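Local atomic coordinates of NDP-rhamnosyltransferase (Saccharopolyspora spinosa, PDB entry 3TSA), a protein that belongs to the GT-B class of glycosyltransferases, as a rhamnosyltransferase-type enzyme with two Rossmann-like domains, and pairs with a second copy of itself. Residues A[22-27]-A[378-383]; A[94-99]-A[157-162]; A[207-212]-A[276-281]; A[243-246]-A[252-255]; A[309-314]-A[319-324]. All blocks are in the same frame, centred on the assembly; numbering follows the deposited sequence.

In the fold
Contact 1 closes the longest loop of the five contacts: the C-terminal helix has returned to the first Rossmann-like domain, and all the other contacts are nested inside that loop. Contact 2 packs two helices of the same domain, its centre about 30 Å from that of contact 1. Contact 3 joins the interdomain connection (207-212) to a loop of the second domain (276-281) and, like contact 1, touches the second subunit. It meets contact 4 directly, Trp211 CH2 being 3.6 Å from Val254 CG1. Contacts 4 and 5 both reach the second domain's sheet, their centres about 19 Å apart. The Tyr321 side chain of contact 5 is about 13 Å from a bound magnesium ion.

Contact 1: residues A[22-27]-A[378-383]; sequences CWALQA and ALVRTL
Leu25 and Val380 bring their CA atoms to 6.1 Å where helix 19-27 and helix 376-385 pass each other, the short segments crossing at -77° with their axes 9.3 Å apart. No hydrogen bond links the two segments, so apolar side chains carry the contact. Val380 is the wedge: its two methyls are shared out between neighbouring residues of the other helix. With CG1 anti to the backbone N (chi1 177°), CG2 is turned toward Ala24, which it meets at the methyl, 3.8 Å from Ala24 CB, and beside the carbonyl, 3.7 Å from Ala24 O. That carbonyl oxygen has a polar partner too, the hydroxyl of Ser28. The other branch, Val380 CG1, stands 4.2 Å from Leu25 CD2. One turn further on, Leu383 puts CD1 against both ends of the Leu25 fork, 3.9 Å from Leu25 CD2 and 4.0 Å from Leu25 CD1, the two leucines lying at roughly a right angle. Leu25 also packs on Val4 and Val32 of the sheet beneath, while Trp23 stacks on Trp23 of the second subunit. One helix thus serves the sheet, the dimer interface and the chain's C-terminal end together. Such a return of the last helix to the N-terminal Rossmann-like domain is a hallmark of the GT-B fold.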
# COMPACT_ATOMS: atom_id res chain seq x y z
N CYS A 22 -1.73 -8.81 0.14
CA CYS A 22 -2.71 -8.01 -0.62
C CYS A 22 -1.96 -7.25 -1.73
O CYS A 22 -2.49 -7.16 -2.88
CB CYS A 22 -3.44 -7.02 0.29
SG CYS A 22 -4.64 -7.88 1.33
N TRP A 23 -0.78 -6.71 -1.39
CA TRP A 23 -0.01 -5.88 -2.33
C TRP A 23 0.55 -6.82 -3.38
O TRP A 23 0.58 -6.43 -4.52
CB TRP A 23 1.20 -5.34 -1.68
CG TRP A 23 1.03 -4.18 -0.86
CD1 TRP A 23 -0.04 -3.25 -0.89
CD2 TRP A 23 1.97 -3.72 0.11
NE1 TRP A 23 0.22 -2.29 0.06
CE2 TRP A 23 1.45 -2.53 0.66
CE3 TRP A 23 3.25 -4.19 0.56
CZ2 TRP A 23 2.19 -1.80 1.67
CZ3 TRP A 23 3.88 -3.55 1.59
CH2 TRP A 23 3.34 -2.36 2.14
N ALA A 24 1.04 -8.02 -2.98
CA ALA A 24 1.51 -9.03 -3.97
C ALA A 24 0.42 -9.32 -5.02
O ALA A 24 0.74 -9.44 -6.19
CB ALA A 24 1.90 -10.36 -3.29
N LEU A 25 -0.82 -9.51 -4.55
CA LEU A 25 -1.99 -9.78 -5.40
C LEU A 25 -2.18 -8.62 -6.39
O LEU A 25 -2.25 -8.87 -7.60
CB LEU A 25 -3.25 -10.03 -4.53
CG LEU A 25 -3.19 -11.43 -3.91
CD1 LEU A 25 -4.13 -11.50 -2.72
CD2 LEU A 25 -3.59 -12.50 -4.95
N GLN A 26 -2.21 -7.37 -5.91
CA GLN A 26 -2.50 -6.24 -6.79
C GLN A 26 -1.30 -6.04 -7.72
O GLN A 26 -1.51 -5.72 -8.89
CB GLN A 26 -2.74 -5.00 -5.92
CG GLN A 26 -4.08 -5.21 -5.17
CD GLN A 26 -4.62 -3.90 -4.52
OE1 GLN A 26 -3.91 -2.97 -4.33
NE2 GLN A 26 -5.91 -3.85 -4.33
N ALA A 27 -0.07 -6.30 -7.26
CA ALA A 27 1.09 -6.12 -8.12
C ALA A 27 1.19 -7.17 -9.27
O ALA A 27 1.91 -6.94 -10.25
CB ALA A 27 2.37 -6.19 -7.28
N ALA A 378 5.46 -15.10 -4.38
CA ALA A 378 5.44 -16.48 -4.77
C ALA A 378 4.13 -17.21 -4.44
O ALA A 378 3.73 -18.08 -5.17
CB ALA A 378 6.69 -17.21 -4.21
N LEU A 379 3.40 -16.80 -3.41
CA LEU A 379 2.15 -17.36 -3.09
C LEU A 379 1.06 -17.01 -4.05
O LEU A 379 0.05 -17.70 -4.05
CB LEU A 379 1.65 -16.99 -1.65
CG LEU A 379 2.09 -17.96 -0.52
CD1 LEU A 379 1.42 -19.28 -0.65
CD2 LEU A 379 3.63 -18.09 -0.47
N VAL A 380 1.16 -15.88 -4.78
CA VAL A 380 0.07 -15.54 -5.70
C VAL A 380 -0.34 -16.70 -6.65
O VAL A 380 -1.53 -16.98 -6.80
CB VAL A 380 0.45 -14.29 -6.53
CG1 VAL A 380 -0.69 -13.98 -7.55
CG2 VAL A 380 0.68 -13.12 -5.56
N ARG A 381 0.62 -17.45 -7.18
CA ARG A 381 0.35 -18.68 -7.96
C ARG A 381 -0.47 -19.74 -7.20
O ARG A 381 -1.44 -20.32 -7.74
CB ARG A 381 1.69 -19.25 -8.47
CG ARG A 381 1.62 -20.66 -9.00
CD ARG A 381 0.82 -20.84 -10.30
NE ARG A 381 1.51 -20.33 -11.49
CZ ARG A 381 2.71 -20.72 -11.92
NH1 ARG A 381 3.24 -20.20 -13.02
NH2 ARG A 381 3.41 -21.63 -11.23
N THR A 382 -0.10 -20.02 -5.96
CA THR A 382 -0.88 -20.93 -5.18
C THR A 382 -2.33 -20.47 -5.10
O THR A 382 -3.24 -21.30 -5.24
CB THR A 382 -0.25 -21.17 -3.78
OG1 THR A 382 1.11 -21.49 -4.03
CG2 THR A 382 -0.88 -22.31 -3.08
N LEU A 383 -2.55 -19.16 -4.93
CA LEU A 383 -3.91 -18.66 -4.78
C LEU A 383 -4.65 -18.80 -6.12
O LEU A 383 -5.84 -19.12 -6.15
CB LEU A 383 -3.87 -17.16 -4.35
CG LEU A 383 -3.26 -16.91 -2.94
CD1 LEU A 383 -3.40 -15.47 -2.41
CD2 LEU A 383 -3.93 -17.74 -2.02

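Contact 2: residues A[94-99]-A[157-162]; sequences NVAQSS and HELLDP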
# COMPACT_ATOMS: atom_id res chain seq x y z
N ASN A 94 -18.43 -15.22 20.82
CA ASN A 94 -18.52 -13.84 20.33
C ASN A 94 -18.40 -13.76 18.86
O ASN A 94 -19.23 -13.09 18.24
CB ASN A 94 -17.45 -12.95 20.93
CG ASN A 94 -17.57 -12.87 22.42
OD1 ASN A 94 -18.57 -13.32 22.95
ND2 ASN A 94 -16.54 -12.34 23.10
N VAL A 95 -17.35 -14.37 18.28
CA VAL A 95 -17.16 -14.34 16.86
C VAL A 95 -18.27 -15.03 16.05
O VAL A 95 -18.69 -14.53 14.98
CB VAL A 95 -15.73 -14.84 16.43
CG1 VAL A 95 -15.60 -14.75 14.98
CG2 VAL A 95 -14.62 -13.94 17.14
N ALA A 96 -18.79 -16.14 16.57
CA ALA A 96 -19.90 -16.83 15.88
C ALA A 96 -21.17 -15.97 15.84
O ALA A 96 -21.85 -15.93 14.81
CB ALA A 96 -20.18 -18.24 16.53
N GLN A 97 -21.46 -15.27 16.93
CA GLN A 97 -22.68 -14.47 16.98
C GLN A 97 -22.55 -13.28 16.05
O GLN A 97 -23.50 -12.92 15.37
CB GLN A 97 -23.01 -14.02 18.41
CG GLN A 97 -24.38 -13.30 18.51
CD GLN A 97 -25.51 -14.16 17.96
OE1 GLN A 97 -26.24 -13.75 17.02
NE2 GLN A 97 -25.62 -15.39 18.48
N SER A 98 -21.35 -12.68 16.04
CA SER A 98 -21.04 -11.63 15.03
C SER A 98 -21.23 -12.07 13.62
O SER A 98 -21.76 -11.27 12.84
CB SER A 98 -19.60 -11.16 15.16
OG SER A 98 -19.65 -10.48 16.37
N SER A 99 -20.81 -13.31 13.31
CA SER A 99 -20.96 -13.91 11.98
C SER A 99 -22.40 -13.92 11.60
O SER A 99 -22.72 -13.51 10.52
CB SER A 99 -20.42 -15.32 11.99
OG SER A 99 -19.04 -15.22 12.38
N HIS A 157 -17.38 -24.90 15.65
CA HIS A 157 -18.12 -25.99 15.01
C HIS A 157 -19.46 -26.19 15.75
O HIS A 157 -20.51 -26.31 15.09
CB HIS A 157 -17.26 -27.29 15.00
CG HIS A 157 -16.33 -27.33 13.83
ND1 HIS A 157 -16.79 -27.44 12.54
CD2 HIS A 157 -14.99 -27.14 13.73
CE1 HIS A 157 -15.77 -27.38 11.69
NE2 HIS A 157 -14.67 -27.19 12.40
N GLU A 158 -19.43 -26.17 17.07
CA GLU A 158 -20.70 -26.37 17.83
C GLU A 158 -21.79 -25.36 17.45
O GLU A 158 -22.96 -25.73 17.25
CB GLU A 158 -20.47 -26.34 19.32
CG GLU A 158 -21.67 -26.77 20.19
CD GLU A 158 -21.42 -26.48 21.69
OE1 GLU A 158 -20.31 -25.97 22.06
OE2 GLU A 158 -22.32 -26.75 22.50
N LEU A 159 -21.42 -24.09 17.32
CA LEU A 159 -22.36 -23.05 16.98
C LEU A 159 -22.64 -22.95 15.48
O LEU A 159 -23.77 -22.68 15.05
CB LEU A 159 -21.86 -21.71 17.47
CG LEU A 159 -21.68 -21.67 18.97
CD1 LEU A 159 -21.02 -20.42 19.31
CD2 LEU A 159 -23.07 -21.86 19.68
N LEU A 160 -21.62 -23.18 14.66
CA LEU A 160 -21.77 -22.96 13.20
C LEU A 160 -22.07 -24.14 12.28
O LEU A 160 -22.49 -23.91 11.15
CB LEU A 160 -20.61 -22.12 12.60
CG LEU A 160 -20.49 -20.76 13.31
CD1 LEU A 160 -19.25 -19.95 12.95
CD2 LEU A 160 -21.72 -19.80 13.12
N ASP A 161 -21.82 -25.36 12.72
CA ASP A 161 -22.12 -26.52 11.92
C ASP A 161 -23.65 -26.56 11.63
O ASP A 161 -24.03 -26.79 10.46
CB ASP A 161 -21.70 -27.80 12.62
CG ASP A 161 -20.19 -28.06 12.60
OD1 ASP A 161 -19.41 -27.41 11.89
OD2 ASP A 161 -19.77 -28.99 13.31
N PRO A 162 -24.50 -26.26 12.65
CA PRO A 162 -25.98 -26.20 12.44
C PRO A 162 -26.42 -25.20 11.42
O PRO A 162 -27.23 -25.52 10.52
CB PRO A 162 -26.53 -25.76 13.82
CG PRO A 162 -25.52 -26.31 14.82
CD PRO A 162 -24.17 -26.07 14.08
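Ala96 meets Leu159 and Leu160 without the help of any flat group; the His157 imidazole and the Asp161 carboxylate lie on a side of helix 151-166 turned from Ala96, with Asp161 at the edge of the ring. There His157 ND1 donates to Asp161 OD1 over 2.7 Å, nearly straight at 169°, the acceptor close to the ring plane and met on the carboxylate's syn side. Asp161 OD1 also accepts from the backbone N of Leu172, so two donors hold it. Across the contact itself a single methyl, Ala96 CB, sits against two consecutive leucines. It is 3.6 Å from Leu159 CD1 and 4.1 Å from Leu160 CD2. Both leucines carry CG beside the backbone N, with chi1 near -60°, and the Leu160 fork is nearly equidistant from the methyl. On helix 82-113, Ser99 OG folds back onto Val95 O at 2.7 Å, on the opposite face of that carbonyl from the Ser99 N bond. Leu160 and Ser99 both reach Leu125 of helix 125-133. The result is close apolar packing of connecting helices in the N-terminal Rossmann-like domain of a GT-B protein.

Contact 3: residues A[207-212]-A[276-281]; sequences AFPAWG and ESVPLN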
# COMPACT_ATOMS: atom_id res chain seq x y z
N ALA A 207 8.14 7.91 8.31
CA ALA A 207 9.35 8.57 7.82
C ALA A 207 10.56 7.95 8.48
O ALA A 207 10.57 7.74 9.72
CB ALA A 207 9.30 10.07 8.12
N PHE A 208 11.61 7.79 7.69
CA PHE A 208 12.89 7.22 8.15
C PHE A 208 13.58 8.25 9.03
O PHE A 208 13.90 9.37 8.56
CB PHE A 208 13.73 6.85 6.91
CG PHE A 208 15.15 6.41 7.23
CD1 PHE A 208 15.39 5.19 7.84
CD2 PHE A 208 16.23 7.20 6.83
CE1 PHE A 208 16.73 4.78 8.13
CE2 PHE A 208 17.57 6.80 7.06
CZ PHE A 208 17.80 5.59 7.76
N PRO A 209 13.82 7.92 10.33
CA PRO A 209 14.32 9.00 11.19
C PRO A 209 15.85 9.11 11.06
O PRO A 209 16.53 8.12 10.88
CB PRO A 209 13.88 8.54 12.60
CG PRO A 209 14.01 7.01 12.54
CD PRO A 209 13.56 6.67 11.07
N ALA A 210 16.41 10.31 11.16
CA ALA A 210 17.88 10.38 11.03
C ALA A 210 18.62 9.52 12.09
O ALA A 210 19.68 8.93 11.81
CB ALA A 210 18.38 11.84 11.07
N TRP A 211 18.07 9.48 13.30
CA TRP A 211 18.67 8.67 14.35
C TRP A 211 18.60 7.16 14.09
O TRP A 211 19.18 6.37 14.86
CB TRP A 211 18.05 9.02 15.70
CG TRP A 211 16.58 8.86 15.76
CD1 TRP A 211 15.65 9.84 15.66
CD2 TRP A 211 15.86 7.65 15.99
NE1 TRP A 211 14.38 9.33 15.82
CE2 TRP A 211 14.48 7.99 16.04
CE3 TRP A 211 16.24 6.33 16.22
CZ2 TRP A 211 13.47 7.03 16.23
CZ3 TRP A 211 15.23 5.38 16.39
CH2 TRP A 211 13.87 5.74 16.37
N GLY A 212 17.91 6.77 13.01
CA GLY A 212 17.64 5.35 12.69
C GLY A 212 18.64 4.74 11.77
O GLY A 212 18.49 3.54 11.42
N GLU A 276 8.33 9.08 16.85
CA GLU A 276 7.18 9.81 16.33
C GLU A 276 6.40 9.04 15.27
O GLU A 276 6.51 9.36 14.10
CB GLU A 276 7.66 11.16 15.75
CG GLU A 276 7.81 12.27 16.78
CD GLU A 276 6.45 12.71 17.32
OE1 GLU A 276 6.24 12.53 18.55
OE2 GLU A 276 5.59 13.16 16.53
N SER A 277 5.67 8.01 15.67
CA SER A 277 4.87 7.14 14.72
C SER A 277 5.79 6.58 13.62
O SER A 277 5.56 6.76 12.43
CB SER A 277 3.70 7.90 14.10
OG SER A 277 2.68 8.06 15.04
N VAL A 278 6.86 5.93 14.02
CA VAL A 278 7.88 5.53 13.05
C VAL A 278 7.83 4.01 12.95
O VAL A 278 8.07 3.33 13.94
CB VAL A 278 9.35 5.87 13.52
CG1 VAL A 278 10.38 5.31 12.45
CG2 VAL A 278 9.56 7.38 13.71
N PRO A 279 7.54 3.47 11.75
CA PRO A 279 7.50 2.01 11.50
C PRO A 279 8.77 1.34 12.03
O PRO A 279 9.90 1.74 11.68
CB PRO A 279 7.51 1.96 9.95
CG PRO A 279 6.62 3.12 9.60
CD PRO A 279 7.12 4.23 10.56
N LEU A 280 8.56 0.31 12.86
CA LEU A 280 9.65 -0.38 13.49
C LEU A 280 10.80 -0.75 12.56
O LEU A 280 11.97 -0.62 12.88
CB LEU A 280 9.02 -1.65 14.07
CG LEU A 280 9.49 -2.00 15.42
CD1 LEU A 280 9.15 -0.80 16.27
CD2 LEU A 280 8.75 -3.32 15.78
N ASN A 281 10.47 -1.26 11.39
CA ASN A 281 11.47 -1.80 10.54
C ASN A 281 12.44 -0.75 10.02
O ASN A 281 13.53 -1.06 9.59
CB ASN A 281 10.75 -2.55 9.39
CG ASN A 281 10.17 -1.64 8.38
OD1 ASN A 281 8.97 -1.33 8.39
ND2 ASN A 281 11.02 -1.17 7.47
O HOH W 1 6.79 8.97 10.59
O HOH W 2 11.07 10.00 16.16
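Glu276 is joined to Trp211 through a water: its backbone N donates to that water over 3.0 Å, and Trp211 NE1 sends a weak bond of 3.4 Å to the same water, which lies in the indole plane at its edge. Ser277 follows with a left-handed backbone conformation and uses its carbonyl in a second bridge. The water there donates to Ser277 O at 3.1 Å and accepts from Ala207 N at 2.9 Å, so solvent supplies the polar links between two loops that share no direct hydrogen bond. Val278 makes the apolar contact. With CG1 anti to the backbone N (chi1 176°), that methyl reaches into the bend of the other loop, 3.7 Å from Pro209 CD and also 3.7 Å from Ala207 O. Pro209 is itself layered against Trp211, its CG over the centre of the indole face, so valine, proline and tryptophan follow one another in a row; the indole also has a cation-pi partner in Arg273. Loop 207-212 belongs to the connection between the two Rossmann-like domains of the GT-B fold, and 276-281 follows strand 272-274 at the edge of the C-terminal sheet. Pro279, next in line, brings its CD to 4.4 Å from Ala207 N and packs on Thr50 of the second subunit. Ala207 pairs there with a strand of that subunit in a parallel ladder.

Contact 4: residues A[243-246]-A[252-255]; sequences AAAT and EAVI
Thr246 and Ala253 make the closest apolar contact between the end of helix 236-246 and the strand that follows it, Thr246 CG2 lying 3.7 Å from Ala253 CB. Ala245 approaches the same methyl less closely, with 4.4 Å between Ala245 CB and Ala253 CB. Three methyls therefore carry nearly all of the contact, and the helix can settle near the strand: the CA atoms of Thr246 and Ala253 are 6.2 Å apart. Ile255, two residues along the strand, has its CB pointing to the helix as well but comes less near to segment 243-246.

The polar bonds of the touching residues run to partners beyond the two segments. The threonine splits its branches between two tasks: at chi1 57° the hydroxyl OG1 is directed back along the helix to hydrogen-bond with Val242 O, which holds the rotamer and presents CG2 to the strand. Thr246 O, at the end of the helix, is bonded to the side chain of Asn271. The backbone of Ala253 is hydrogen-bonded to Asn271 too, so one residue, just before strand 272-274, is tied to both segments.

Strand 219-224 is the parallel neighbour of strand 251-256, so helix 236-246 belongs to a beta-alpha-beta crossover of the C-terminal Rossmann-like sheet.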
# COMPACT_ATOMS: atom_id res chain seq x y z
N ALA A 243 10.79 1.71 33.01
CA ALA A 243 11.57 1.78 34.27
C ALA A 243 12.72 0.78 34.23
O ALA A 243 13.91 1.12 34.48
CB ALA A 243 10.66 1.47 35.44
N ALA A 244 12.44 -0.47 33.86
CA ALA A 244 13.50 -1.45 33.83
C ALA A 244 14.59 -1.05 32.81
O ALA A 244 15.82 -1.21 33.12
CB ALA A 244 12.88 -2.80 33.49
N ALA A 245 14.20 -0.57 31.63
CA ALA A 245 15.20 -0.28 30.60
C ALA A 245 16.01 0.95 30.99
O ALA A 245 17.24 0.94 30.89
CB ALA A 245 14.56 -0.06 29.18
N THR A 246 15.34 2.02 31.38
CA THR A 246 16.08 3.29 31.47
C THR A 246 17.00 3.34 32.70
O THR A 246 17.94 4.15 32.75
CB THR A 246 15.15 4.52 31.46
OG1 THR A 246 14.19 4.44 32.54
CG2 THR A 246 14.43 4.64 30.10
N GLU A 252 19.94 3.11 26.03
CA GLU A 252 19.12 4.13 25.44
C GLU A 252 17.80 3.45 25.06
O GLU A 252 17.82 2.58 24.27
CB GLU A 252 19.80 4.58 24.12
CG GLU A 252 19.01 5.64 23.47
CD GLU A 252 19.75 6.21 22.28
OE1 GLU A 252 20.86 6.82 22.51
OE2 GLU A 252 19.22 6.04 21.15
N ALA A 253 16.69 3.93 25.58
CA ALA A 253 15.33 3.35 25.33
C ALA A 253 14.66 4.05 24.17
O ALA A 253 14.57 5.28 24.18
CB ALA A 253 14.48 3.46 26.61
N VAL A 254 14.28 3.35 23.09
CA VAL A 254 13.51 4.01 22.02
C VAL A 254 12.08 3.55 22.22
O VAL A 254 11.83 2.36 22.16
CB VAL A 254 14.00 3.65 20.55
CG1 VAL A 254 13.05 4.18 19.47
CG2 VAL A 254 15.42 4.16 20.31
N ILE A 255 11.17 4.49 22.48
CA ILE A 255 9.80 4.08 22.91
C ILE A 255 8.84 4.32 21.77
O ILE A 255 8.67 5.46 21.28
CB ILE A 255 9.33 4.84 24.18
CG1 ILE A 255 10.20 4.50 25.38
CG2 ILE A 255 7.96 4.38 24.58
CD1 ILE A 255 10.22 5.60 26.44

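Contact 5: residues A[309-314]-A[319-324]; sequences QLVLPQ and FDYARN
Pro313 lies over one face of the Phe319 ring, the two side chains at about a right angle. Pro313 CB stands 3.7 Å from the ring centroid and 20° off the ring normal, a CH-pi contact displaced toward the rim, and Pro313 CG comes to 3.4 Å from Phe319 CD1. The edge of the same ring faces a carbonyl, Gln314 O being 3.3 Å from Phe319 CE2 near the ring plane. One face and part of the rim are thus held by consecutive residues.

Along the helix, Ala322 turns its methyl to the strand: Ala322 CB is 3.6 Å from Val311 CG1 and 3.9 Å from Pro313 CG. Tyr321 extends the row at the other end: with CG anti to the backbone N (chi1 176°), its ring is carried to Gln309, whose side chain it crosses at about a right angle. There the amide group lies at the ring's edge, nearly coplanar with it at 17°. The Tyr321 hydroxyl is hydrogen-bonded to Thr303 OG1 of helix 296-304, which fixes that end of the ring in the buried interior.

Strand and helix here open the beta-alpha-beta unit of strand 309-311, helix 318-327 and strand 331-333, as expected for a Rossmann-like domain.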
# COMPACT_ATOMS: atom_id res chain seq x y z
N GLN A 309 14.12 -10.64 21.92
CA GLN A 309 13.01 -9.96 22.53
C GLN A 309 12.84 -10.37 23.97
O GLN A 309 13.07 -11.50 24.35
CB GLN A 309 11.66 -10.21 21.80
CG GLN A 309 11.72 -9.83 20.32
CD GLN A 309 11.37 -10.98 19.43
OE1 GLN A 309 12.18 -11.42 18.61
NE2 GLN A 309 10.18 -11.50 19.60
N LEU A 310 12.44 -9.38 24.74
CA LEU A 310 11.96 -9.63 26.13
C LEU A 310 10.43 -9.44 26.02
O LEU A 310 9.99 -8.35 25.70
CB LEU A 310 12.54 -8.54 26.97
CG LEU A 310 12.78 -8.85 28.46
CD1 LEU A 310 13.28 -7.70 29.34
CD2 LEU A 310 11.87 -9.77 29.11
N VAL A 311 9.66 -10.49 26.35
CA VAL A 311 8.26 -10.54 25.96
C VAL A 311 7.42 -10.51 27.23
O VAL A 311 7.70 -11.25 28.17
CB VAL A 311 7.92 -11.81 25.17
CG1 VAL A 311 6.51 -11.64 24.54
CG2 VAL A 311 8.94 -12.01 23.97
N LEU A 312 6.49 -9.58 27.27
CA LEU A 312 5.53 -9.52 28.42
C LEU A 312 4.18 -9.87 27.90
O LEU A 312 3.32 -9.03 27.65
CB LEU A 312 5.56 -8.11 28.99
CG LEU A 312 6.83 -7.47 29.64
CD1 LEU A 312 7.95 -7.33 28.74
CD2 LEU A 312 6.38 -6.04 30.00
N PRO A 313 3.88 -11.19 27.76
CA PRO A 313 2.60 -11.53 27.14
C PRO A 313 1.38 -11.13 27.99
O PRO A 313 1.50 -11.07 29.24
CB PRO A 313 2.68 -13.08 27.08
CG PRO A 313 3.63 -13.47 28.28
CD PRO A 313 4.66 -12.36 28.18
N GLN A 314 0.30 -10.84 27.31
CA GLN A 314 -0.93 -10.32 27.94
C GLN A 314 -2.15 -11.17 27.64
O GLN A 314 -2.98 -11.46 28.53
CB GLN A 314 -1.17 -8.85 27.51
CG GLN A 314 0.01 -7.93 27.74
CD GLN A 314 0.39 -7.80 29.23
OE1 GLN A 314 1.58 -7.75 29.55
NE2 GLN A 314 -0.61 -7.77 30.12
N PHE A 319 1.25 -15.66 25.10
CA PHE A 319 1.94 -16.62 25.99
C PHE A 319 2.66 -17.70 25.28
O PHE A 319 3.76 -18.02 25.63
CB PHE A 319 0.90 -17.22 27.01
CG PHE A 319 0.31 -16.10 27.85
CD1 PHE A 319 1.04 -15.63 28.95
CD2 PHE A 319 -0.90 -15.49 27.47
CE1 PHE A 319 0.55 -14.48 29.72
CE2 PHE A 319 -1.39 -14.35 28.22
CZ PHE A 319 -0.64 -13.85 29.29
N ASP A 320 1.99 -18.31 24.27
CA ASP A 320 2.63 -19.31 23.42
C ASP A 320 3.83 -18.75 22.70
O ASP A 320 4.91 -19.35 22.78
CB ASP A 320 1.58 -19.83 22.42
CG ASP A 320 0.55 -20.70 23.14
OD1 ASP A 320 0.93 -21.87 23.43
OD2 ASP A 320 -0.55 -20.24 23.40
N TYR A 321 3.68 -17.58 22.04
CA TYR A 321 4.85 -17.04 21.35
C TYR A 321 5.96 -16.77 22.35
O TYR A 321 7.11 -17.10 22.11
CB TYR A 321 4.52 -15.71 20.69
CG TYR A 321 5.69 -15.10 20.07
CD1 TYR A 321 6.15 -15.56 18.85
CD2 TYR A 321 6.35 -14.03 20.69
CE1 TYR A 321 7.32 -14.99 18.23
CE2 TYR A 321 7.49 -13.44 20.12
CZ TYR A 321 7.96 -13.93 18.90
OH TYR A 321 9.04 -13.38 18.27
N ALA A 322 5.63 -16.16 23.49
CA ALA A 322 6.67 -15.82 24.46
C ALA A 322 7.46 -17.06 24.97
O ALA A 322 8.69 -17.01 25.04
CB ALA A 322 6.09 -15.01 25.66
N ARG A 323 6.74 -18.12 25.35
CA ARG A 323 7.32 -19.34 25.83
C ARG A 323 8.18 -19.99 24.72
O ARG A 323 9.31 -20.49 25.01
CB ARG A 323 6.24 -20.35 26.31
CG ARG A 323 5.61 -20.02 27.65
CD ARG A 323 4.80 -21.26 28.13
NE ARG A 323 3.72 -21.67 27.17
CZ ARG A 323 2.44 -21.37 27.41
NH1 ARG A 323 2.15 -20.63 28.46
NH2 ARG A 323 1.50 -21.77 26.59
N ASN A 324 7.69 -19.91 23.50
CA ASN A 324 8.39 -20.68 22.48
C ASN A 324 9.60 -19.93 22.02
O ASN A 324 10.67 -20.53 21.78
CB ASN A 324 7.45 -20.97 21.31
CG ASN A 324 6.27 -21.93 21.74
OD1 ASN A 324 6.21 -22.47 22.88
ND2 ASN A 324 5.29 -22.01 20.84